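Side-chain contacts in uncharacterized protein (Shewanella loihica PV-4, PDB 2Q3L), which is of unknown function but has a SpoIIAA-like fold of the STAS/SEC14 kind and may associate with membranes and bind a ligand: residues Gly28-His32 against Glu33-Gln37; Ala47-Thr51 against Pro52-Ala56; Asp73-Lys76 against Leu77-His81; Asp64-Ser67 against Leu68-Trp72; Ile58-Thr61 against Glu62-Gly65. All coordinates share one frame; numbering follows the deposited sequence.

Interaction 1 (Gly28-His32 against Glu33-Gln37)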
loop_
_atom_site.group_PDB
_atom_site.type_symbol
_atom_site.label_atom_id
_atom_site.label_comp_id
_atom_site.label_asym_id
_atom_site.label_seq_id
_atom_site.Cartn_x
_atom_site.Cartn_y
_atom_site.Cartn_z
ATOM N N GLY A 28 -9.501 -4.332 -5.427
ATOM C CA GLY A 28 -8.180 -3.863 -5.845
ATOM C C GLY A 28 -7.067 -4.389 -4.983
ATOM O O GLY A 28 -7.143 -5.505 -4.510
ATOM N N LYS A 29 -6.036 -3.560 -4.788
ATOM C CA LYS A 29 -4.851 -3.907 -4.007
ATOM C C LYS A 29 -4.976 -3.196 -2.660
ATOM O O LYS A 29 -4.840 -1.991 -2.567
ATOM C CB LYS A 29 -3.602 -3.473 -4.788
ATOM C CG LYS A 29 -2.261 -3.784 -4.103
ATOM C CD LYS A 29 -1.977 -5.251 -3.934
ATOM C CE LYS A 29 -0.470 -5.489 -3.817
ATOM N NZ LYS A 29 -0.141 -6.836 -3.324
ATOM N N LEU A 30 -5.245 -3.977 -1.615
ATOM C CA LEU A 30 -5.528 -3.459 -0.282
ATOM C C LEU A 30 -4.260 -2.961 0.384
ATOM O O LEU A 30 -3.189 -3.570 0.224
ATOM C CB LEU A 30 -6.177 -4.545 0.592
ATOM C CG LEU A 30 -7.414 -5.218 -0.015
ATOM C CD1 LEU A 30 -8.044 -6.154 1.057
ATOM C CD2 LEU A 30 -8.450 -4.241 -0.457
ATOM N N THR A 31 -4.405 -1.840 1.095
ATOM C CA THR A 31 -3.329 -1.205 1.805
ATOM C C THR A 31 -3.645 -1.227 3.290
ATOM O O THR A 31 -4.756 -1.552 3.703
ATOM C CB THR A 31 -3.179 0.261 1.403
ATOM O OG1 THR A 31 -4.392 0.926 1.720
ATOM C CG2 THR A 31 -2.887 0.420 -0.117
ATOM N N HIS A 32 -2.627 -0.925 4.077
ATOM C CA HIS A 32 -2.762 -0.803 5.497
ATOM C C HIS A 32 -3.790 0.292 5.903
ATOM O O HIS A 32 -4.552 0.143 6.871
ATOM C CB HIS A 32 -1.380 -0.490 6.052
ATOM C CG HIS A 32 -1.395 -0.042 7.472
ATOM N ND1 HIS A 32 -1.753 -0.880 8.513
ATOM C CD2 HIS A 32 -1.068 1.147 8.035
ATOM C CE1 HIS A 32 -1.654 -0.221 9.652
ATOM N NE2 HIS A 32 -1.221 0.999 9.398
ATOM N N GLU A 33 -3.819 1.373 5.137
ATOM C CA GLU A 33 -4.755 2.458 5.338
ATOM C C GLU A 33 -6.180 1.933 5.153
ATOM O O GLU A 33 -7.055 2.357 5.868
ATOM C CB GLU A 33 -4.474 3.627 4.406
ATOM C CG GLU A 33 -3.127 4.354 4.688
ATOM C CD GLU A 33 -1.808 3.505 4.462
ATOM O OE1 GLU A 33 -1.763 2.615 3.559
ATOM O OE2 GLU A 33 -0.797 3.757 5.188
ATOM N N ASP A 34 -6.390 0.977 4.249
ATOM C CA ASP A 34 -7.724 0.370 4.059
ATOM C C ASP A 34 -8.135 -0.418 5.290
ATOM O O ASP A 34 -9.301 -0.330 5.678
ATOM C CB ASP A 34 -7.795 -0.522 2.795
ATOM C CG ASP A 34 -7.541 0.253 1.508
ATOM O OD1 ASP A 34 -7.688 1.498 1.518
ATOM O OD2 ASP A 34 -7.158 -0.378 0.508
ATOM N N TYR A 35 -7.209 -1.214 5.867
ATOM C CA TYR A 35 -7.487 -1.960 7.099
ATOM C C TYR A 35 -7.720 -1.015 8.267
ATOM O O TYR A 35 -8.551 -1.282 9.123
ATOM C CB TYR A 35 -6.401 -3.011 7.402
ATOM C CG TYR A 35 -6.628 -4.258 6.596
ATOM C CD1 TYR A 35 -6.166 -4.361 5.275
ATOM C CD2 TYR A 35 -7.404 -5.288 7.099
ATOM C CE1 TYR A 35 -6.454 -5.517 4.467
ATOM C CE2 TYR A 35 -7.674 -6.450 6.325
ATOM C CZ TYR A 35 -7.194 -6.541 5.010
ATOM O OH TYR A 35 -7.456 -7.657 4.266
ATOM N N GLU A 36 -6.968 0.068 8.322
ATOM C CA GLU A 36 -7.204 1.078 9.312
ATOM C C GLU A 36 -8.580 1.721 9.227
ATOM O O GLU A 36 -9.163 1.958 10.246
ATOM C CB GLU A 36 -6.154 2.198 9.215
ATOM C CG GLU A 36 -4.871 1.854 9.840
ATOM C CD GLU A 36 -3.960 3.059 9.907
ATOM O OE1 GLU A 36 -3.940 3.837 8.922
ATOM O OE2 GLU A 36 -3.268 3.217 10.948
ATOM N N GLN A 37 -9.056 2.060 8.028
ATOM C CA GLN A 37 -10.386 2.643 7.858
ATOM C C GLN A 37 -11.510 1.694 8.278
ATOM O O GLN A 37 -12.542 2.101 8.801
ATOM C CB GLN A 37 -10.671 2.992 6.403
ATOM C CG GLN A 37 -9.965 4.203 5.832
ATOM C CD GLN A 37 -10.261 4.379 4.313
ATOM O OE1 GLN A 37 -11.371 4.077 3.819
ATOM N NE2 GLN A 37 -9.250 4.851 3.577
#
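A capping box opens helix 32-45, with Thr31 at the N-cap position and Asp34 as its partner three residues on. Thr31 OG1 accepts from Asp34 N at 3.2 Å, a bond made possible because the hydroxyl lies between its own backbone N and carbonyl carbon (chi1 61°) and so faces the first turn. In return Thr31 N donates to Asp34 OD2, likewise at 3.2 Å and close to straight (161°), reaching the oxygen from above the carboxylate plane. The same OD2 is also bonded to His7 ND1, so two partners fix the rotation of the group. The box stands where strand 19-30 gives way to the helix, in the beta-alpha-beta unit that strand 54-66 completes. With an alanine in place of Asp34, Thr31 N and His7 ND1 would probably both lose an acceptor, and the start of the helix would be held less firmly. Within the first turn, Glu36 CG lies over a face of the ring of His32, four residues earlier, 4.0 Å from its centroid, in a CH-pi contact; the ring also bonds Asp73 through ND1. On the buried flank Leu30 CD1 meets Tyr35 CE1 at 3.8 Å and comes within 3.6 Å of Tyr35 OH. Thr31 O stands at the edge of the Tyr35 ring, in its plane and 3.5 Å from CD1, while it accepts the backbone bond from Tyr35 N.

Interaction 2 (Ala47-Thr51 against Pro52-Ala56)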
loop_
_atom_site.group_PDB
_atom_site.type_symbol
_atom_site.label_atom_id
_atom_site.label_comp_id
_atom_site.label_asym_id
_atom_site.label_seq_id
_atom_site.Cartn_x
_atom_site.Cartn_y
_atom_site.Cartn_z
ATOM N N ALA A 47 -18.678 -5.790 19.058
ATOM C CA ALA A 47 -18.665 -5.413 20.465
ATOM C C ALA A 47 -19.587 -6.338 21.268
ATOM O O ALA A 47 -20.740 -6.558 20.882
ATOM C CB ALA A 47 -19.120 -3.960 20.633
ATOM N N GLY A 48 -19.045 -6.874 22.358
ATOM C CA GLY A 48 -19.752 -7.786 23.241
ATOM C C GLY A 48 -19.763 -9.262 22.876
ATOM O O GLY A 48 -20.245 -10.064 23.662
ATOM N N ILE A 49 -19.261 -9.623 21.688
ATOM C CA ILE A 49 -19.307 -11.003 21.203
ATOM C C ILE A 49 -18.041 -11.779 21.625
ATOM O O ILE A 49 -16.939 -11.429 21.279
ATOM C CB ILE A 49 -19.557 -11.034 19.689
ATOM C CG1 ILE A 49 -20.930 -10.427 19.403
ATOM C CG2 ILE A 49 -19.551 -12.501 19.144
ATOM C CD1 ILE A 49 -21.151 -10.136 17.936
ATOM N N LYS A 50 -18.220 -12.830 22.407
ATOM C CA LYS A 50 -17.096 -13.624 22.906
ATOM C C LYS A 50 -17.330 -15.109 22.603
ATOM O O LYS A 50 -16.663 -15.981 23.170
ATOM C CB LYS A 50 -16.944 -13.415 24.430
ATOM C CG LYS A 50 -16.822 -11.976 24.877
ATOM C CD LYS A 50 -16.820 -11.893 26.414
ATOM C CE LYS A 50 -16.920 -10.450 26.936
ATOM N NZ LYS A 50 -18.278 -9.880 26.728
ATOM N N THR A 51 -18.312 -15.397 21.750
ATOM C CA THR A 51 -18.636 -16.776 21.394
ATOM C C THR A 51 -18.786 -16.841 19.883
ATOM O O THR A 51 -18.927 -15.794 19.236
ATOM C CB THR A 51 -19.918 -17.263 22.073
ATOM O OG1 THR A 51 -20.951 -16.310 21.871
ATOM C CG2 THR A 51 -19.728 -17.458 23.617
ATOM N N PRO A 52 -18.682 -18.048 19.312
ATOM C CA PRO A 52 -18.760 -18.158 17.828
ATOM C C PRO A 52 -20.177 -17.953 17.305
ATOM O O PRO A 52 -20.898 -18.898 17.074
ATOM C CB PRO A 52 -18.193 -19.553 17.519
ATOM C CG PRO A 52 -17.911 -20.210 18.815
ATOM C CD PRO A 52 -18.428 -19.343 19.969
ATOM N N GLU A 53 -20.534 -16.696 17.093
ATOM C CA GLU A 53 -21.901 -16.310 16.716
ATOM C C GLU A 53 -22.054 -15.621 15.412
ATOM O O GLU A 53 -23.145 -15.533 14.879
ATOM C CB GLU A 53 -22.404 -15.260 17.717
ATOM C CG GLU A 53 -22.402 -15.717 19.128
ATOM C CD GLU A 53 -23.447 -16.772 19.436
ATOM O OE1 GLU A 53 -24.140 -17.271 18.502
ATOM O OE2 GLU A 53 -23.559 -17.092 20.638
ATOM N N ILE A 54 -20.968 -15.101 14.912
ATOM C CA ILE A 54 -21.028 -14.277 13.751
ATOM C C ILE A 54 -20.925 -15.059 12.462
ATOM O O ILE A 54 -20.146 -16.006 12.341
ATOM C CB ILE A 54 -19.917 -13.224 13.838
ATOM C CG1 ILE A 54 -20.068 -12.491 15.157
ATOM C CG2 ILE A 54 -19.956 -12.269 12.636
ATOM C CD1 ILE A 54 -18.996 -11.538 15.399
ATOM N N VAL A 55 -21.712 -14.638 11.486
ATOM C CA VAL A 55 -21.607 -15.212 10.179
ATOM C C VAL A 55 -21.264 -14.067 9.247
ATOM O O VAL A 55 -21.865 -13.021 9.322
ATOM C CB VAL A 55 -22.884 -16.010 9.754
ATOM C CG1 VAL A 55 -23.161 -17.121 10.773
ATOM C CG2 VAL A 55 -24.130 -15.126 9.574
ATOM N N ALA A 56 -20.284 -14.259 8.378
ATOM C CA ALA A 56 -19.889 -13.218 7.408
ATOM C C ALA A 56 -19.803 -13.680 5.949
ATOM O O ALA A 56 -19.639 -14.878 5.657
ATOM C CB ALA A 56 -18.526 -12.637 7.811
#
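Ile49 reaches forward along the loop to Ile54, five residues on, and its side chain can be followed outward from CB, where it forks. The CG2 branch, anti to the backbone N, lies 4.2 Å from Glu53 CB and 3.9 Å from Ile54 CD1. The other branch leaves anti to the carbonyl carbon (chi1 -63°) and runs out extended through CG1, so that its tip, CD1, meets Ile54 CD1 at 3.6 Å and Ile54 CG1 at 3.8 Å. The two isoleucines thus touch through both branches of Ile49 and the long branch of Ile54, their side chains slanting across one another. This apolar pair bridges the foot of a surface loop that leads from helix 32-45 into strand 54-66, and Ile54 also packs on Leu46, Glu84 and Phe85. An alanine at Ile49 would remove every atom that reaches Ile54, whose methyl end is likely to be left more open to solvent and the loop less closely tied to the strand. The bend itself is an inverse gamma turn centred on Pro52, in which Glu53 N makes a weak bond to Thr51 O (2.8 Å) with a sharply bent hydrogen angle of 115°. Beside the turn the side chains of Thr51 and Glu53 run together and point the same way. Glu53 CG lies 3.2 Å from Thr51 OG1, and the fold at chi2 (-70°) turns the carboxylate back, so that OE2 comes to 3.0 Å from that hydroxyl.

Interaction 3 (Asp73-Lys76 against Leu77-His81)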
loop_
_atom_site.group_PDB
_atom_site.type_symbol
_atom_site.label_atom_id
_atom_site.label_comp_id
_atom_site.label_asym_id
_atom_site.label_seq_id
_atom_site.Cartn_x
_atom_site.Cartn_y
_atom_site.Cartn_z
ATOM N N ASP A 73 -2.002 -6.916 8.791
ATOM C CA ASP A 73 -3.220 -6.368 9.412
ATOM C C ASP A 73 -4.317 -7.428 9.380
ATOM O O ASP A 73 -5.058 -7.609 10.343
ATOM C CB ASP A 73 -3.774 -5.126 8.635
ATOM C CG ASP A 73 -2.914 -3.890 8.786
ATOM O OD1 ASP A 73 -2.374 -3.695 9.872
ATOM O OD2 ASP A 73 -2.796 -3.096 7.835
ATOM N N ASP A 74 -4.471 -8.061 8.220
ATOM C CA ASP A 74 -5.453 -9.117 8.065
ATOM C C ASP A 74 -5.248 -10.271 9.050
ATOM O O ASP A 74 -6.177 -10.742 9.679
ATOM C CB ASP A 74 -5.373 -9.638 6.663
ATOM C CG ASP A 74 -6.531 -10.554 6.322
ATOM O OD1 ASP A 74 -7.669 -10.116 6.525
ATOM O OD2 ASP A 74 -6.307 -11.684 5.829
ATOM N N LEU A 75 -4.023 -10.746 9.182
ATOM C CA LEU A 75 -3.738 -11.832 10.114
ATOM C C LEU A 75 -4.000 -11.414 11.556
ATOM O O LEU A 75 -4.510 -12.202 12.355
ATOM C CB LEU A 75 -2.312 -12.338 9.938
ATOM C CG LEU A 75 -1.802 -13.447 10.851
ATOM C CD1 LEU A 75 -2.735 -14.661 10.774
ATOM C CD2 LEU A 75 -0.396 -13.782 10.420
ATOM N N LYS A 76 -3.634 -10.179 11.877
ATOM C CA LYS A 76 -3.877 -9.587 13.216
ATOM C C LYS A 76 -5.368 -9.544 13.536
ATOM O O LYS A 76 -5.777 -9.882 14.640
ATOM C CB LYS A 76 -3.282 -8.210 13.265
ATOM C CG LYS A 76 -3.717 -7.380 14.433
ATOM C CD LYS A 76 -2.950 -6.063 14.478
ATOM C CE LYS A 76 -3.182 -5.351 15.864
ATOM N NZ LYS A 76 -2.159 -4.333 16.376
ATOM N N LEU A 77 -6.189 -9.140 12.562
ATOM C CA LEU A 77 -7.625 -9.158 12.740
ATOM C C LEU A 77 -8.116 -10.598 12.903
ATOM O O LEU A 77 -8.940 -10.844 13.760
ATOM C CB LEU A 77 -8.372 -8.419 11.607
ATOM C CG LEU A 77 -8.125 -6.908 11.604
ATOM C CD1 LEU A 77 -8.854 -6.238 10.483
ATOM C CD2 LEU A 77 -8.490 -6.270 12.922
ATOM N N GLY A 78 -7.589 -11.561 12.155
ATOM C CA GLY A 78 -8.008 -12.965 12.345
ATOM C C GLY A 78 -7.683 -13.546 13.724
ATOM O O GLY A 78 -8.502 -14.257 14.348
ATOM N N LEU A 79 -6.490 -13.232 14.220
ATOM C CA LEU A 79 -6.050 -13.691 15.522
ATOM C C LEU A 79 -6.889 -13.066 16.612
ATOM O O LEU A 79 -7.191 -13.722 17.646
ATOM C CB LEU A 79 -4.584 -13.358 15.721
ATOM C CG LEU A 79 -3.614 -14.241 14.932
ATOM C CD1 LEU A 79 -2.262 -13.578 14.883
ATOM C CD2 LEU A 79 -3.524 -15.619 15.566
ATOM N N LYS A 80 -7.310 -11.827 16.363
ATOM C CA LYS A 80 -8.099 -11.065 17.370
ATOM C C LYS A 80 -9.572 -11.337 17.371
ATOM O O LYS A 80 -10.158 -11.376 18.444
ATOM C CB LYS A 80 -7.907 -9.593 17.191
ATOM C CG LYS A 80 -6.417 -9.232 17.501
ATOM C CD LYS A 80 -6.237 -7.738 17.460
ATOM C CE LYS A 80 -4.999 -7.312 18.171
ATOM N NZ LYS A 80 -4.929 -5.851 18.128
ATOM N N HIS A 81 -10.164 -11.577 16.196
ATOM C CA HIS A 81 -11.643 -11.730 16.104
ATOM C C HIS A 81 -12.160 -12.978 15.496
ATOM O O HIS A 81 -13.374 -13.225 15.588
ATOM C CB HIS A 81 -12.235 -10.538 15.299
ATOM C CG HIS A 81 -11.802 -9.202 15.814
ATOM N ND1 HIS A 81 -12.237 -8.699 17.024
ATOM C CD2 HIS A 81 -10.923 -8.296 15.319
ATOM C CE1 HIS A 81 -11.643 -7.537 17.248
ATOM N NE2 HIS A 81 -10.854 -7.261 16.226
#
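Asp73 accepts from Leu77 N through its carbonyl oxygen, and the leucine side chain settles over that same oxygen, Leu77 CG standing 3.4 Å from Asp73 O. The carboxylate of Asp73 takes no share in this, its OD2 being engaged by His32 of the adjacent helix. Asp74 follows with the next backbone bond, from Gly78 N to Asp74 O at 3.0 Å. Its CB points away from the following turn, and OD1 bonds a molecule of methylpentanediol, probably from the crystallisation liquor. At Leu75 the contact becomes apolar: beyond the bond from Leu79 N to Leu75 O at 2.9 Å, Leu75 CG touches Leu79 CD1 at 4.1 Å, the leucines meeting at a slant one turn apart. Lys76, last of the four, projects outward with its CG anti to the backbone N (chi1 167°) and its chain extended. Lys80 passes close over the carbonyl of Lys76, and its own chain is also drawn out, which brings the two tips together. Lys76 CE is modelled 2.9 Å from Lys80 NZ, too short for atoms not bonded to each other, so the positions of these exposed tips are doubtful. Helix 68-81 is the crossover between strands 54-66 and 85-91; from it Leu77 turns toward helix 32-45 and packs on Tyr35 and Thr39, whereas Leu75, Lys76, Leu79 and Lys80 belong to its exposed surface.

Interaction 4 (Asp64-Ser67 against Leu68-Trp72)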
loop_
_atom_site.group_PDB
_atom_site.type_symbol
_atom_site.label_atom_id
_atom_site.label_comp_id
_atom_site.label_asym_id
_atom_site.label_seq_id
_atom_site.Cartn_x
_atom_site.Cartn_y
_atom_site.Cartn_z
ATOM N N ASP A 64 -7.604 -7.758 -6.114
ATOM C CA ASP A 64 -6.352 -8.045 -6.795
ATOM C C ASP A 64 -5.377 -8.654 -5.772
ATOM O O ASP A 64 -4.764 -9.650 -6.039
ATOM C CB ASP A 64 -5.769 -6.782 -7.439
ATOM C CG ASP A 64 -6.682 -6.178 -8.549
ATOM O OD1 ASP A 64 -7.465 -6.920 -9.207
ATOM O OD2 ASP A 64 -6.576 -4.946 -8.803
ATOM N N GLY A 65 -5.259 -8.083 -4.583
ATOM C CA GLY A 65 -4.331 -8.627 -3.582
ATOM C C GLY A 65 -4.176 -7.733 -2.368
ATOM O O GLY A 65 -4.904 -6.773 -2.199
ATOM N N LEU A 66 -3.227 -8.080 -1.509
ATOM C CA LEU A 66 -2.938 -7.310 -0.308
ATOM C C LEU A 66 -1.493 -6.829 -0.301
ATOM O O LEU A 66 -0.616 -7.586 -0.647
ATOM C CB LEU A 66 -3.165 -8.154 0.948
ATOM C CG LEU A 66 -4.596 -8.364 1.474
ATOM C CD1 LEU A 66 -5.429 -9.208 0.545
ATOM C CD2 LEU A 66 -4.536 -8.998 2.812
ATOM N N SER A 67 -1.239 -5.611 0.145
ATOM C CA SER A 67 0.141 -5.183 0.354
ATOM C C SER A 67 0.685 -6.043 1.479
ATOM O O SER A 67 -0.068 -6.747 2.167
ATOM C CB SER A 67 0.245 -3.719 0.774
ATOM O OG SER A 67 -0.276 -3.487 2.103
ATOM N N LEU A 68 1.988 -5.957 1.684
ATOM C CA LEU A 68 2.648 -6.738 2.712
ATOM C C LEU A 68 2.111 -6.347 4.080
ATOM O O LEU A 68 1.727 -7.213 4.895
ATOM C CB LEU A 68 4.172 -6.529 2.617
ATOM C CG LEU A 68 5.090 -7.167 3.667
ATOM C CD1 LEU A 68 4.857 -8.670 3.780
ATOM C CD2 LEU A 68 6.550 -6.833 3.351
ATOM N N HIS A 69 2.067 -5.036 4.334
ATOM C CA HIS A 69 1.558 -4.530 5.604
ATOM C C HIS A 69 0.085 -4.951 5.781
ATOM O O HIS A 69 -0.296 -5.368 6.863
ATOM C CB HIS A 69 1.709 -3.013 5.663
ATOM C CG HIS A 69 1.607 -2.417 7.033
ATOM N ND1 HIS A 69 1.997 -1.113 7.294
ATOM C CD2 HIS A 69 1.227 -2.944 8.227
ATOM C CE1 HIS A 69 1.843 -0.867 8.585
ATOM N NE2 HIS A 69 1.401 -1.965 9.173
ATOM N N ALA A 70 -0.732 -4.842 4.722
ATOM C CA ALA A 70 -2.124 -5.241 4.762
ATOM C C ALA A 70 -2.298 -6.722 5.118
ATOM O O ALA A 70 -3.180 -7.057 5.910
ATOM C CB ALA A 70 -2.816 -4.938 3.481
ATOM N N ALA A 71 -1.454 -7.595 4.564
ATOM C CA ALA A 71 -1.507 -9.008 4.907
ATOM C C ALA A 71 -1.282 -9.227 6.410
ATOM O O ALA A 71 -1.879 -10.103 7.017
ATOM C CB ALA A 71 -0.489 -9.781 4.106
ATOM N N TRP A 72 -0.392 -8.456 7.005
ATOM C CA TRP A 72 -0.185 -8.529 8.435
ATOM C C TRP A 72 -1.376 -8.023 9.239
ATOM O O TRP A 72 -1.689 -8.625 10.253
ATOM C CB TRP A 72 1.094 -7.806 8.832
ATOM C CG TRP A 72 2.307 -8.491 8.316
ATOM C CD1 TRP A 72 2.462 -9.855 8.081
ATOM C CD2 TRP A 72 3.571 -7.906 8.060
ATOM N NE1 TRP A 72 3.719 -10.120 7.652
ATOM C CE2 TRP A 72 4.435 -8.953 7.634
ATOM C CE3 TRP A 72 4.082 -6.615 8.183
ATOM C CZ2 TRP A 72 5.758 -8.737 7.310
ATOM C CZ3 TRP A 72 5.413 -6.401 7.855
ATOM C CH2 TRP A 72 6.229 -7.453 7.419
#
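Of the His69 side chain, CB comes nearest Ser67, 4.1 Å from Ser67 OG; its imidazole, with CG anti to the backbone N (chi1 -163°), swings away from the serine and stacks on the ring of His32. The other flat group, the indole of Trp72, has Leu68 O over one face, 3.6 Å above the plane and displaced toward the rim, and it packs on Leu68 of the second subunit. Ser67 itself begins the helix. Its OG accepts from Ala70 N at 3.0 Å in a nearly straight bond (160°), although the exact place of this hydroxyl is less certain, and its carbonyl oxygen receives the first backbone bond, from Ala71 N at 2.9 Å. Just before it, Leu66 leans over the same turn: its CB lies 4.1 Å from Ala70 CB, and the CD2 branch reaches Ala71 CA at 3.7 Å, an apolar flank beside the polar cap that Tyr35 extends by packing on both Leu66 and Ala70. The chain changes course sharply here, the axes of strand 64-66 and helix 68-72 lying 69° apart. This is a serine N-cap at the strand-to-helix turn of a beta-alpha-beta crossover, here the one from strand 54-66 through helix 68-81 to strand 85-91.

Interaction 5 (Ile58-Thr61 against Glu62-Gly65)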
loop_
_atom_site.group_PDB
_atom_site.type_symbol
_atom_site.label_atom_id
_atom_site.label_comp_id
_atom_site.label_asym_id
_atom_site.label_seq_id
_atom_site.Cartn_x
_atom_site.Cartn_y
_atom_site.Cartn_z
ATOM N N ILE A 58 -17.668 -12.471 2.429
ATOM C CA ILE A 58 -16.531 -11.662 1.938
ATOM C C ILE A 58 -16.489 -11.864 0.435
ATOM O O ILE A 58 -16.267 -12.986 -0.028
ATOM C CB ILE A 58 -15.173 -12.074 2.553
ATOM C CG1 ILE A 58 -15.279 -12.183 4.078
ATOM C CG2 ILE A 58 -14.051 -11.098 2.140
ATOM C CD1 ILE A 58 -14.039 -12.645 4.729
ATOM N N ASP A 59 -16.800 -10.791 -0.296
ATOM C CA ASP A 59 -16.795 -10.779 -1.759
ATOM C C ASP A 59 -15.374 -10.336 -2.165
ATOM O O ASP A 59 -14.922 -9.214 -1.869
ATOM C CB ASP A 59 -17.921 -9.860 -2.284
ATOM C CG ASP A 59 -17.915 -9.692 -3.822
ATOM O OD1 ASP A 59 -16.906 -9.992 -4.482
ATOM O OD2 ASP A 59 -18.920 -9.201 -4.373
ATOM N N ILE A 60 -14.656 -11.281 -2.758
ATOM C CA ILE A 60 -13.330 -11.043 -3.282
ATOM C C ILE A 60 -13.316 -11.091 -4.814
ATOM O O ILE A 60 -12.244 -11.223 -5.403
ATOM C CB ILE A 60 -12.283 -12.052 -2.696
ATOM C CG1 ILE A 60 -12.573 -13.506 -3.114
ATOM C CG2 ILE A 60 -12.250 -11.935 -1.168
ATOM C CD1 ILE A 60 -11.496 -14.495 -2.614
ATOM N N THR A 61 -14.479 -10.938 -5.452
ATOM C CA THR A 61 -14.565 -10.986 -6.912
ATOM C C THR A 61 -13.713 -9.902 -7.622
ATOM O O THR A 61 -13.253 -10.108 -8.754
ATOM C CB THR A 61 -16.029 -10.860 -7.443
ATOM O OG1 THR A 61 -16.611 -9.599 -7.033
ATOM C CG2 THR A 61 -16.898 -12.016 -6.964
ATOM N N GLU A 62 -13.522 -8.756 -6.972
ATOM C CA GLU A 62 -12.765 -7.648 -7.567
ATOM C C GLU A 62 -11.472 -7.360 -6.786
ATOM O O GLU A 62 -10.887 -6.289 -6.913
ATOM C CB GLU A 62 -13.658 -6.410 -7.637
ATOM C CG GLU A 62 -14.848 -6.537 -8.570
ATOM C CD GLU A 62 -15.831 -5.391 -8.371
ATOM O OE1 GLU A 62 -15.426 -4.344 -7.828
ATOM O OE2 GLU A 62 -17.020 -5.535 -8.744
ATOM N N LEU A 63 -11.037 -8.339 -5.989
ATOM C CA LEU A 63 -9.810 -8.258 -5.226
ATOM C C LEU A 63 -8.608 -8.629 -6.057
ATOM O O LEU A 63 -8.576 -9.702 -6.617
ATOM C CB LEU A 63 -9.873 -9.224 -4.046
ATOM C CG LEU A 63 -8.666 -9.223 -3.093
ATOM C CD1 LEU A 63 -8.401 -7.836 -2.516
ATOM C CD2 LEU A 63 -8.838 -10.221 -2.011
ATOM N N ASP A 64 -7.604 -7.758 -6.114
ATOM C CA ASP A 64 -6.352 -8.045 -6.795
ATOM C C ASP A 64 -5.377 -8.654 -5.772
ATOM O O ASP A 64 -4.764 -9.650 -6.039
ATOM C CB ASP A 64 -5.769 -6.782 -7.439
ATOM C CG ASP A 64 -6.682 -6.178 -8.549
ATOM O OD1 ASP A 64 -7.465 -6.920 -9.207
ATOM O OD2 ASP A 64 -6.576 -4.946 -8.803
ATOM N N GLY A 65 -5.259 -8.083 -4.583
ATOM C CA GLY A 65 -4.331 -8.627 -3.582
ATOM C C GLY A 65 -4.176 -7.733 -2.368
ATOM O O GLY A 65 -4.904 -6.773 -2.199
HETATM O O HOH W 1 -14.550 -7.935 -4.367
HETATM O O HOH W 2 -18.238 -8.200 -9.037
#
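The bond that closes the turn from Ile60 to Leu63 is the distinctive feature here: Leu63 N donates to Ile60 O at 3.2 Å, but comes from above the carbonyl plane, 71° out of it, with a C=O to donor angle of only 109°, as tight turns often require. No lone pair is aimed at the donor, even though the hydrogen itself points well at the oxygen. Leu63 CB packs on the same carbonyl, 3.4 Å from Ile60 O, and in an apolar contact Leu63 CD2 touches Ile60 CG2 at 3.9 Å. Chi1 of -178° swings Leu63 CG away from the backbone N, and chi2 then turns CD2 to the isoleucine. The bend is a type I beta turn at which strand 54-66, lying between strands 19-30 and 85-91 of the sheet, turns a corner, and an Asx turn leads into it. Asp59 OD1 collects two donors from Thr61: the backbone N at 2.8 Å, arriving almost in line with the C-O bond, and the hydroxyl OG1 at 2.6 Å, received on the syn lone pair. This double grip holds the carboxylate over the start of the turn and fixes the threonine hydroxyl with its proton directed at Asp59. Solvent carries the polar network to Glu62. Water 1 accepts from Glu62 N at 2.9 Å and lies beside Asp59 OD1, while water 2 donates both to Thr61 OG1 and to Glu62 OE2, each at 2.9 Å. Glu62 OE2 in addition forms a salt bridge with Lys25, which ties the glutamate to neighbouring strand 19-30.

In the fold
Interactions 1 and 4 sit at one end of the fold, centres about 8 Å apart, and treat successive strand-to-helix turns alike: a hydroxyl caps each helix and an aliphatic flank lies beside it. Of the five, interaction 1 is the most buried, though only partly; the others are surface contacts. Interactions 1 and 4 both reach the second subunit. Interaction 3 continues the helix that interaction 4 begins and touches interaction 1 through both His32 and Tyr35. Interactions 2, 4 and 5 use strand 54-66: apolar pairing and a gamma turn mark its entry, a water-linked corner its course, and a cap its exit. Interactions 2 and 5, centres about 23 Å apart, lie on opposite sides of the chain's centre.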